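Putative alpha-galactosidase (Bacteroides fragilis, PDB 4NZJ) is a glycoside hydrolase of family 27 that probably removes terminal, non-reducing alpha-D-galactose residues from alpha-galactosides. Local coordinates at residues D143-E149 against K190-C196; R234-G239 against Y251-E255; C352-S356 against G389-E393; K266-L272 against P312-D317. One frame throughout, in Å; residues are numbered along the deposited sequence. Where two conformers were deposited one is given.

Interaction 1 (D143-E149 against K190-C196)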
# COMPACT_ATOMS: atom_id res chain seq x y z
N ASP A 143 -6.94 2.76 -16.14
CA ASP A 143 -7.41 2.43 -17.49
C ASP A 143 -7.43 3.69 -18.39
O ASP A 143 -7.42 4.82 -17.90
CB ASP A 143 -8.83 1.83 -17.36
CG ASP A 143 -9.25 0.93 -18.52
OD1 ASP A 143 -8.54 0.80 -19.54
OD2 ASP A 143 -10.34 0.34 -18.38
N PHE A 144 -7.45 3.47 -19.70
CA PHE A 144 -7.57 4.54 -20.72
C PHE A 144 -6.32 5.40 -20.95
O PHE A 144 -6.42 6.47 -21.56
CB PHE A 144 -8.76 5.48 -20.45
CG PHE A 144 -10.11 4.82 -20.51
CD1 PHE A 144 -10.68 4.28 -19.37
CD2 PHE A 144 -10.83 4.81 -21.69
CE1 PHE A 144 -11.94 3.71 -19.41
CE2 PHE A 144 -12.09 4.24 -21.74
CZ PHE A 144 -12.64 3.69 -20.60
N TRP A 145 -5.15 4.95 -20.51
CA TRP A 145 -3.89 5.59 -20.94
C TRP A 145 -3.58 5.23 -22.40
O TRP A 145 -2.84 5.93 -23.09
CB TRP A 145 -2.72 5.19 -20.04
CG TRP A 145 -2.42 3.73 -20.07
CD1 TRP A 145 -2.90 2.77 -19.23
CD2 TRP A 145 -1.57 3.06 -21.01
NE1 TRP A 145 -2.41 1.53 -19.60
CE2 TRP A 145 -1.59 1.69 -20.68
CE3 TRP A 145 -0.81 3.48 -22.10
CZ2 TRP A 145 -0.87 0.74 -21.41
CZ3 TRP A 145 -0.09 2.54 -22.82
CH2 TRP A 145 -0.13 1.18 -22.47
N GLN A 146 -4.16 4.12 -22.86
CA GLN A 146 -3.94 3.58 -24.20
C GLN A 146 -5.17 3.78 -25.09
O GLN A 146 -6.28 4.00 -24.59
CB GLN A 146 -3.58 2.09 -24.13
CG GLN A 146 -4.72 1.14 -23.73
CD GLN A 146 -4.91 1.00 -22.22
OE1 GLN A 146 -5.19 1.98 -21.52
NE2 GLN A 146 -4.75 -0.22 -21.71
N LEU A 147 -4.96 3.66 -26.40
CA LEU A 147 -6.04 3.80 -27.37
C LEU A 147 -6.84 2.49 -27.47
O LEU A 147 -6.39 1.44 -27.00
CB LEU A 147 -5.48 4.19 -28.74
CG LEU A 147 -4.76 5.53 -28.80
CD1 LEU A 147 -4.28 5.81 -30.22
CD2 LEU A 147 -5.64 6.67 -28.31
N PRO A 148 -8.04 2.56 -28.06
CA PRO A 148 -8.90 1.37 -28.15
C PRO A 148 -8.28 0.16 -28.84
O PRO A 148 -8.49 -0.97 -28.39
CB PRO A 148 -10.11 1.87 -28.94
CG PRO A 148 -10.17 3.33 -28.64
CD PRO A 148 -8.75 3.78 -28.50
N GLU A 149 -7.54 0.39 -29.91
CA GLU A 149 -7.00 -0.70 -30.72
C GLU A 149 -5.49 -0.78 -30.62
O GLU A 149 -4.79 0.23 -30.50
CB GLU A 149 -7.40 -0.53 -32.19
CG GLU A 149 -8.90 -0.45 -32.44
CD GLU A 149 -9.66 -1.68 -31.95
OE1 GLU A 149 -9.13 -2.80 -32.07
OE2 GLU A 149 -10.79 -1.51 -31.45
N LYS A 190 -9.66 -6.62 -24.68
CA LYS A 190 -10.12 -5.29 -24.28
C LYS A 190 -10.17 -5.15 -22.77
O LYS A 190 -10.48 -6.11 -22.06
CB LYS A 190 -11.51 -5.02 -24.85
CG LYS A 190 -11.58 -5.01 -26.37
CD LYS A 190 -11.00 -3.74 -26.95
CE LYS A 190 -11.21 -3.69 -28.46
NZ LYS A 190 -10.99 -2.32 -29.01
N THR A 191 -9.88 -3.95 -22.28
CA THR A 191 -9.93 -3.68 -20.84
C THR A 191 -11.37 -3.50 -20.38
O THR A 191 -12.29 -3.50 -21.19
CB THR A 191 -9.17 -2.39 -20.48
OG1 THR A 191 -9.85 -1.25 -21.04
CG2 THR A 191 -7.72 -2.42 -20.97
N CYS A 192 -11.55 -3.32 -19.07
CA CYS A 192 -12.88 -3.04 -18.52
C CYS A 192 -13.53 -1.85 -19.22
O CYS A 192 -14.71 -1.91 -19.57
CB CYS A 192 -12.81 -2.79 -17.01
SG CYS A 192 -12.19 -4.19 -16.05
N GLY A 193 -12.75 -0.79 -19.44
CA GLY A 193 -13.25 0.41 -20.12
C GLY A 193 -13.42 0.31 -21.62
O GLY A 193 -14.02 1.18 -22.25
N GLY A 194 -12.87 -0.75 -22.21
CA GLY A 194 -13.03 -1.01 -23.63
C GLY A 194 -11.88 -0.52 -24.50
O GLY A 194 -12.06 -0.34 -25.71
N VAL A 195 -10.71 -0.32 -23.91
CA VAL A 195 -9.50 0.01 -24.69
C VAL A 195 -8.60 -1.23 -24.75
O VAL A 195 -8.96 -2.29 -24.23
CB VAL A 195 -8.77 1.27 -24.18
CG1 VAL A 195 -9.63 2.50 -24.45
CG2 VAL A 195 -8.42 1.16 -22.71
N CYS A 196 -7.44 -1.14 -25.40
CA CYS A 196 -6.70 -2.35 -25.75
C CYS A 196 -6.08 -3.03 -24.52
O CYS A 196 -5.43 -2.37 -23.71
CB CYS A 196 -5.60 -2.03 -26.76
SG CYS A 196 -4.98 -3.51 -27.56
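Lys-190 sends its ammonium group to Glu-149 OE2, a salt bridge of 2.6 Å from NZ that arrives from above the carboxylate plane; a bend at chi2 (-75°) turns the chain toward this acid. The same NZ also binds Pro-148 O, lying above that carbonyl plane too. Thr-191 OG1 donates to Asp-143 OD1 (2.9 Å) on its syn lone pair, while OD1 also accepts Phe-144 N from the anti side. Two loops at the C-terminal ends of TIM-barrel strands 138-140 and 180-186 meet here, on the side where barrel enzymes keep their active sites, and a glycerol hydrogen-bonds Asp-143 OD2. Cys-192, disulfide-linked to Cys-222, continues the type I turn of Thr-191 to Gly-194. Gly-193 N reaches Asp-143 OD2 (2.9 Å) nearly along its C-O axis, and Gly-193 O lies 3.3 Å from Phe-144 CZ. Val-195 divides its methyls: CG1 packs on Phe-144 CD2 (3.8 Å), the two side chains crossing at about a right angle, and CG2 sits against the polar ends of Asp-143 and Gln-146. Cys-196 N donates to Leu-147 O (3.2 Å), and its own O accepts Gln-146 NE2 (3.0 Å), which lies 17° off the carbonyl plane.

Interaction 2 (R234-G239 against Y251-E255); sequences RYAKMG and YSVCE
Tyr-235 lays one face of its ring against Val-253, whose CG1 stands 3.9 Å from the ring centroid and 17° off the normal, a CH-pi contact shifted toward the rim. The pair joins helix 228-243 to strand 250-254 within the beta-alpha-beta unit that starts at strand 216-220, part of the TIM barrel. Helix and strand run nearly antiparallel, at 164°, with their local axes 10.4 Å apart, a gap filled largely by one tyrosine from each element. Tyr-251 CG is anti to the backbone N (chi1 -169°), which directs the ring from the strand to the helix backbone. Tyr-251 OH comes in at the edge of the Tyr-235 ring, 3.2 Å from Tyr-235 CD1, and the two side chains cross at a slant. Gly-239 CA packs 3.5 Å from Tyr-251 CE2, so the helix backbone itself approaches the ring, while Met-238, a selenomethionine, places CG 3.9 Å from Tyr-251 CE1. Tyr-235 OH extends past Val-253 and is hydrogen-bonded to Tyr-219 O of strand 216-220, tying the helix to a second barrel strand. Glu-255 CB borders the same phenol, and the acid continues to a salt bridge with Arg-259. Tyr-251 OH donates to Tyr-235 O (2.7 Å) in the carbonyl plane, on a lone pair, and this oxygen also accepts the helical bond from Gly-239 N.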
# COMPACT_ATOMS: atom_id res chain seq x y z
N ARG A 234 -3.52 -17.31 -17.70
CA ARG A 234 -3.35 -15.96 -18.24
C ARG A 234 -2.52 -15.08 -17.29
O ARG A 234 -1.67 -14.31 -17.73
CB ARG A 234 -4.71 -15.30 -18.52
CG ARG A 234 -5.47 -15.98 -19.65
CD ARG A 234 -6.63 -15.14 -20.15
NE ARG A 234 -7.38 -15.85 -21.18
CZ ARG A 234 -8.24 -15.30 -22.03
NH1 ARG A 234 -8.51 -14.00 -22.00
NH2 ARG A 234 -8.84 -16.07 -22.92
N TYR A 235 -2.76 -15.22 -15.99
CA TYR A 235 -1.96 -14.50 -15.01
C TYR A 235 -0.53 -15.03 -14.97
O TYR A 235 0.41 -14.26 -14.88
CB TYR A 235 -2.62 -14.52 -13.62
CG TYR A 235 -3.70 -13.47 -13.52
CD1 TYR A 235 -3.37 -12.12 -13.43
CD2 TYR A 235 -5.05 -13.82 -13.57
CE1 TYR A 235 -4.35 -11.15 -13.37
CE2 TYR A 235 -6.03 -12.85 -13.50
CZ TYR A 235 -5.68 -11.52 -13.41
OH TYR A 235 -6.65 -10.55 -13.35
N ALA A 236 -0.37 -16.35 -15.07
CA ALA A 236 0.98 -16.93 -15.09
C ALA A 236 1.78 -16.44 -16.30
O ALA A 236 2.97 -16.15 -16.18
CB ALA A 236 0.91 -18.45 -15.08
N LYS A 237 1.13 -16.37 -17.46
CA LYS A 237 1.76 -15.91 -18.70
C LYS A 237 2.31 -14.49 -18.57
O LYS A 237 3.46 -14.22 -18.93
CB LYS A 237 0.76 -15.99 -19.85
CG LYS A 237 1.26 -15.47 -21.20
CD LYS A 237 2.22 -16.44 -21.86
CE LYS A 237 2.74 -15.88 -23.18
NZ LYS A 237 1.64 -15.56 -24.14
N MSE A 238 1.48 -13.58 -18.05
CA MSE A 238 1.94 -12.19 -17.88
C MSE A 238 3.01 -12.13 -16.81
O MSE A 238 3.94 -11.34 -16.93
CB MSE A 238 0.77 -11.25 -17.57
CG MSE A 238 1.21 -9.81 -17.26
SE MSE A 238 2.28 -8.99 -18.72
CE MSE A 238 0.77 -8.24 -19.74
N GLY A 239 2.90 -12.96 -15.77
CA GLY A 239 3.94 -13.01 -14.74
C GLY A 239 5.30 -13.35 -15.33
O GLY A 239 6.31 -12.70 -15.03
N TYR A 251 3.51 -6.96 -9.49
CA TYR A 251 2.42 -7.57 -10.24
C TYR A 251 1.17 -7.62 -9.36
O TYR A 251 1.11 -8.39 -8.41
CB TYR A 251 2.85 -8.97 -10.68
CG TYR A 251 1.97 -9.67 -11.69
CD1 TYR A 251 1.08 -8.98 -12.51
CD2 TYR A 251 2.08 -11.05 -11.85
CE1 TYR A 251 0.30 -9.66 -13.44
CE2 TYR A 251 1.31 -11.73 -12.78
CZ TYR A 251 0.43 -11.03 -13.57
OH TYR A 251 -0.33 -11.72 -14.50
N SER A 252 0.21 -6.76 -9.69
CA SER A 252 -1.04 -6.63 -8.95
C SER A 252 -2.15 -7.37 -9.72
O SER A 252 -2.50 -7.00 -10.83
CB SER A 252 -1.38 -5.15 -8.77
OG SER A 252 -2.71 -4.93 -8.35
N VAL A 253 -2.66 -8.43 -9.11
CA VAL A 253 -3.67 -9.29 -9.72
C VAL A 253 -5.06 -8.76 -9.36
O VAL A 253 -5.35 -8.51 -8.19
CB VAL A 253 -3.48 -10.74 -9.25
CG1 VAL A 253 -4.65 -11.64 -9.65
CG2 VAL A 253 -2.17 -11.28 -9.81
N CYS A 254 -5.91 -8.56 -10.37
CA CYS A 254 -7.24 -8.03 -10.15
C CYS A 254 -8.30 -8.84 -10.89
O CYS A 254 -8.64 -8.55 -12.04
CB CYS A 254 -7.28 -6.56 -10.58
SG CYS A 254 -8.87 -5.76 -10.33
N GLU A 255 -8.79 -9.89 -10.23
CA GLU A 255 -9.90 -10.68 -10.76
C GLU A 255 -11.05 -10.78 -9.72
O GLU A 255 -11.88 -11.69 -9.77
CB GLU A 255 -9.42 -12.05 -11.29
CG GLU A 255 -8.71 -12.98 -10.31
CD GLU A 255 -9.61 -13.48 -9.21
OE1 GLU A 255 -10.40 -14.43 -9.46
OE2 GLU A 255 -9.55 -12.93 -8.10

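Interaction 3 (C352-S356 against G389-E393)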
# COMPACT_ATOMS: atom_id res chain seq x y z
N CYS A 352 -4.38 -0.92 7.84
CA CYS A 352 -3.04 -1.04 8.41
C CYS A 352 -2.86 -2.37 9.13
O CYS A 352 -1.89 -3.09 8.89
CB CYS A 352 -2.73 0.14 9.34
SG CYS A 352 -2.39 1.67 8.44
N MSE A 353 -3.80 -2.71 10.01
CA MSE A 353 -3.75 -3.97 10.76
C MSE A 353 -3.74 -5.20 9.88
O MSE A 353 -3.10 -6.19 10.22
CB MSE A 353 -4.96 -4.10 11.69
CG MSE A 353 -4.95 -3.10 12.84
SE MSE A 353 -3.61 -3.53 14.20
CE MSE A 353 -4.47 -5.15 14.92
N MSE A 354 -4.45 -5.14 8.76
CA MSE A 354 -4.56 -6.29 7.84
C MSE A 354 -3.40 -6.41 6.87
O MSE A 354 -3.42 -7.25 5.98
CB MSE A 354 -5.88 -6.19 7.07
CG MSE A 354 -7.09 -6.37 7.99
SE MSE A 354 -8.79 -6.40 6.98
CE MSE A 354 -8.57 -4.77 5.91
N ALA A 355 -2.36 -5.59 7.06
CA ALA A 355 -1.21 -5.58 6.16
C ALA A 355 -1.70 -5.42 4.72
O ALA A 355 -1.23 -6.11 3.81
CB ALA A 355 -0.36 -6.83 6.33
N SER A 356 -2.63 -4.49 4.53
CA SER A 356 -3.21 -4.22 3.22
C SER A 356 -2.35 -3.24 2.45
O SER A 356 -1.70 -2.38 3.05
CB SER A 356 -4.60 -3.62 3.38
OG SER A 356 -5.44 -4.46 4.13
N GLY A 389 5.14 -8.93 8.63
CA GLY A 389 4.19 -8.98 7.52
C GLY A 389 2.96 -9.82 7.78
O GLY A 389 2.39 -10.39 6.84
N ARG A 390 2.54 -9.91 9.03
CA ARG A 390 1.35 -10.69 9.38
C ARG A 390 0.09 -9.86 9.16
O ARG A 390 -0.01 -8.73 9.63
CB ARG A 390 1.42 -11.16 10.84
CG ARG A 390 2.57 -12.12 11.15
CD ARG A 390 2.19 -13.58 10.97
NE ARG A 390 2.88 -14.44 11.93
CZ ARG A 390 4.08 -14.99 11.72
NH1 ARG A 390 4.72 -14.79 10.58
NH2 ARG A 390 4.63 -15.74 12.66
N GLN A 391 -0.88 -10.43 8.45
CA GLN A 391 -2.20 -9.84 8.36
C GLN A 391 -2.91 -10.14 9.67
O GLN A 391 -2.99 -11.29 10.09
CB GLN A 391 -2.98 -10.44 7.18
CG GLN A 391 -4.45 -10.06 7.14
CD GLN A 391 -5.09 -10.36 5.80
OE1 GLN A 391 -4.46 -10.22 4.75
NE2 GLN A 391 -6.36 -10.76 5.83
N ALA A 392 -3.43 -9.10 10.33
CA ALA A 392 -4.14 -9.30 11.59
C ALA A 392 -5.27 -10.31 11.45
O ALA A 392 -5.97 -10.33 10.44
CB ALA A 392 -4.71 -7.98 12.09
N GLU A 393 -5.43 -11.13 12.48
CA GLU A 393 -6.58 -12.02 12.59
C GLU A 393 -7.67 -11.29 13.34
O GLU A 393 -7.39 -10.55 14.28
CB GLU A 393 -6.20 -13.28 13.36
CG GLU A 393 -5.30 -14.24 12.60
CD GLU A 393 -4.84 -15.40 13.46
OE1 GLU A 393 -3.96 -15.19 14.31
OE2 GLU A 393 -5.37 -16.52 13.29
O HOH W 1 -2.36 -8.79 3.29
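Met-353 O accepts the N-H of Ala-392 at 2.9 Å, a direct backbone bond between the end of helix 341-353 and the segment 389-393; the N-H...O angle is 150° and the donor is tilted 27° from the carbonyl plane. Beside it the methyl of Ala-392 packs on the selenomethionine Met-353, with the two CB atoms 3.9 Å apart. The Met-353 chain folds back at chi2 and chi3, which brings CE to the same methyl, 4.0 Å from Ala-392 CB. Gln-391 lies alongside the next carbonyl: its CG is 3.2 Å from Met-354 O and 4.1 Å from Met-354 CB. With CG anti to the backbone N (chi1 170°) and the chain extended beyond, Gln-391 carries its amide past Met-354 O toward strand 315-317, where OE1 accepts a hydrogen bond from Asn-316 ND2. A water also lies 2.9 Å from Gln-391 OE1 and 3.0 Å from Ala-355 O, and joins the two segments at this end. Ala-355 CB turns toward the partner segment and rests 3.8 Å from Arg-390 O, an oxygen that is also bonded by Lys-406 NZ of strand 401-407. Strand 401-407 further lines the contact through Trp-404, which touches both selenomethionines. The helix ends in a Schellman motif, with Ala-355 at positive phi as its C-prime residue, and this helix terminus of the TIM barrel packs against the segment leading into the C-terminal beta-sheet domain.

Interaction 4 (K266-L272 against P312-D317); sequences KQVGGHL and PSGWND
Lys-266 stretches across to Ser-313 and Pro-312, its chain fully extended from CG onward, so that CE passes 3.6 Å from Ser-313 O and NZ hydrogen-bonds Pro-312 O at 3.3 Å, the C=O...N angle a nearly straight 163°. The contact links two neighbouring strands of the parallel TIM barrel, 272-274 and 315-317, through residues of the strands and the turns that lead into them. Lys-266 opens a type I turn that closes at Gly-269, whose carbonyl O lies over one face of the His-271 imidazole, offset toward the rim. His-271 presents its ring edge to Ser-313 O, 3.8 Å from CD2, while ND1 accepts the N-H of Tyr-251 on the adjacent strand 250-254. His-271 O receives Trp-315 N at 2.9 Å, with the donor 38° out of the carbonyl plane, and also touches Trp-315 CD1 at 3.4 Å; the indole NE1 bonds Leu-97 O. Leu-272 forms a parallel bridge with Trp-315, their side chains on the same face of the sheet. With chi1 at 59°, its CG sits between the backbone N and the carbonyl carbon, and the isobutyl group slants across Asp-317. Leu-272 CD1 ends 3.7 Å from Asp-317 OD2, while Asp-317 OD1 accepts Asp-319 N.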
# COMPACT_ATOMS: atom_id res chain seq x y z
N LYS A 266 0.10 -15.68 -5.72
CA LYS A 266 1.52 -15.56 -5.39
C LYS A 266 2.33 -16.58 -6.18
O LYS A 266 3.43 -16.29 -6.67
CB LYS A 266 1.77 -15.74 -3.89
CG LYS A 266 3.16 -15.30 -3.48
CD LYS A 266 3.44 -15.53 -2.01
CE LYS A 266 4.82 -14.99 -1.65
NZ LYS A 266 5.13 -15.21 -0.21
N GLN A 267 1.77 -17.77 -6.32
CA GLN A 267 2.41 -18.87 -7.01
C GLN A 267 2.65 -18.61 -8.50
O GLN A 267 3.63 -19.11 -9.07
CB GLN A 267 1.58 -20.15 -6.79
CG GLN A 267 1.58 -20.64 -5.34
CD GLN A 267 0.54 -19.99 -4.40
OE1 GLN A 267 -0.03 -18.93 -4.67
NE2 GLN A 267 0.30 -20.65 -3.27
N VAL A 268 1.80 -17.80 -9.14
CA VAL A 268 1.96 -17.45 -10.55
C VAL A 268 2.71 -16.13 -10.76
O VAL A 268 2.86 -15.67 -11.90
CB VAL A 268 0.61 -17.41 -11.31
CG1 VAL A 268 -0.11 -18.74 -11.18
CG2 VAL A 268 -0.27 -16.26 -10.85
N GLY A 269 3.17 -15.52 -9.67
CA GLY A 269 4.03 -14.34 -9.73
C GLY A 269 3.46 -13.05 -9.16
O GLY A 269 4.15 -12.02 -9.14
N GLY A 270 2.22 -13.09 -8.68
CA GLY A 270 1.59 -11.90 -8.13
C GLY A 270 2.18 -11.49 -6.79
O GLY A 270 2.60 -12.33 -6.01
N HIS A 271 2.21 -10.18 -6.53
CA HIS A 271 2.65 -9.66 -5.24
C HIS A 271 1.49 -9.15 -4.39
O HIS A 271 1.64 -8.95 -3.18
CB HIS A 271 3.67 -8.55 -5.44
CG HIS A 271 4.86 -9.01 -6.22
ND1 HIS A 271 5.04 -8.69 -7.55
CD2 HIS A 271 5.88 -9.82 -5.88
CE1 HIS A 271 6.15 -9.26 -7.98
NE2 HIS A 271 6.67 -9.96 -6.99
N LEU A 272 0.34 -8.94 -5.02
CA LEU A 272 -0.89 -8.62 -4.33
C LEU A 272 -2.04 -9.03 -5.23
O LEU A 272 -1.88 -9.11 -6.45
CB LEU A 272 -0.99 -7.13 -3.99
CG LEU A 272 -0.93 -6.08 -5.11
CD1 LEU A 272 -1.53 -4.76 -4.67
CD2 LEU A 272 0.50 -5.85 -5.59
N PRO A 312 4.96 -11.23 3.51
CA PRO A 312 5.92 -10.54 2.65
C PRO A 312 5.87 -11.06 1.22
O PRO A 312 5.86 -12.27 0.99
CB PRO A 312 7.26 -10.86 3.31
CG PRO A 312 6.92 -11.02 4.75
CD PRO A 312 5.59 -11.71 4.75
N SER A 313 5.78 -10.13 0.27
CA SER A 313 5.76 -10.42 -1.16
C SER A 313 4.47 -11.06 -1.67
O SER A 313 4.45 -11.57 -2.78
CB SER A 313 6.99 -11.25 -1.58
OG SER A 313 8.19 -10.70 -1.05
N GLY A 314 3.40 -11.01 -0.88
CA GLY A 314 2.13 -11.59 -1.28
C GLY A 314 1.02 -11.12 -0.38
O GLY A 314 0.76 -11.74 0.64
N TRP A 315 0.36 -10.03 -0.76
CA TRP A 315 -0.63 -9.36 0.09
C TRP A 315 -2.06 -9.52 -0.41
O TRP A 315 -2.32 -9.47 -1.62
CB TRP A 315 -0.29 -7.87 0.19
CG TRP A 315 1.13 -7.64 0.54
CD1 TRP A 315 2.13 -7.23 -0.30
CD2 TRP A 315 1.74 -7.84 1.82
NE1 TRP A 315 3.32 -7.14 0.39
CE2 TRP A 315 3.11 -7.52 1.69
CE3 TRP A 315 1.27 -8.25 3.07
CZ2 TRP A 315 4.00 -7.59 2.76
CZ3 TRP A 315 2.16 -8.33 4.14
CH2 TRP A 315 3.51 -8.01 3.97
N ASN A 316 -2.99 -9.72 0.52
CA ASN A 316 -4.41 -9.62 0.21
C ASN A 316 -4.75 -8.15 -0.01
O ASN A 316 -4.45 -7.32 0.85
CB ASN A 316 -5.28 -10.17 1.34
CG ASN A 316 -5.19 -11.68 1.48
OD1 ASN A 316 -5.35 -12.42 0.51
ND2 ASN A 316 -4.98 -12.15 2.71
N ASP A 317 -5.40 -7.85 -1.12
CA ASP A 317 -5.72 -6.47 -1.49
C ASP A 317 -7.23 -6.22 -1.33
O ASP A 317 -8.02 -6.70 -2.13
CB ASP A 317 -5.26 -6.23 -2.93
CG ASP A 317 -5.51 -4.82 -3.43
OD1 ASP A 317 -6.01 -3.95 -2.67
OD2 ASP A 317 -5.21 -4.58 -4.62

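How the interactions relate
From the N terminus, interaction 1 comes first and closes a 40-residue excursion between loops after strands 138-140 and 180-186. Interaction 2 follows, closing the short return from helix 228-243 to strand 250-254, and interaction 4 then joins strands 272-274 and 315-317; interaction 3 comes last, linking the end of helix 341-353 with the entry to strand 393-397. All four are in series, none nested or crossing. Interactions 2 and 4 touch through strand pairing, Tyr-251 with His-271 and Val-253 with Leu-272. Interactions 4 and 3 meet where Ala-355 O and Gly-389 O pack on the Trp-315 ring. Interaction 1 stands apart, its centre about 33 Å from that of interaction 3.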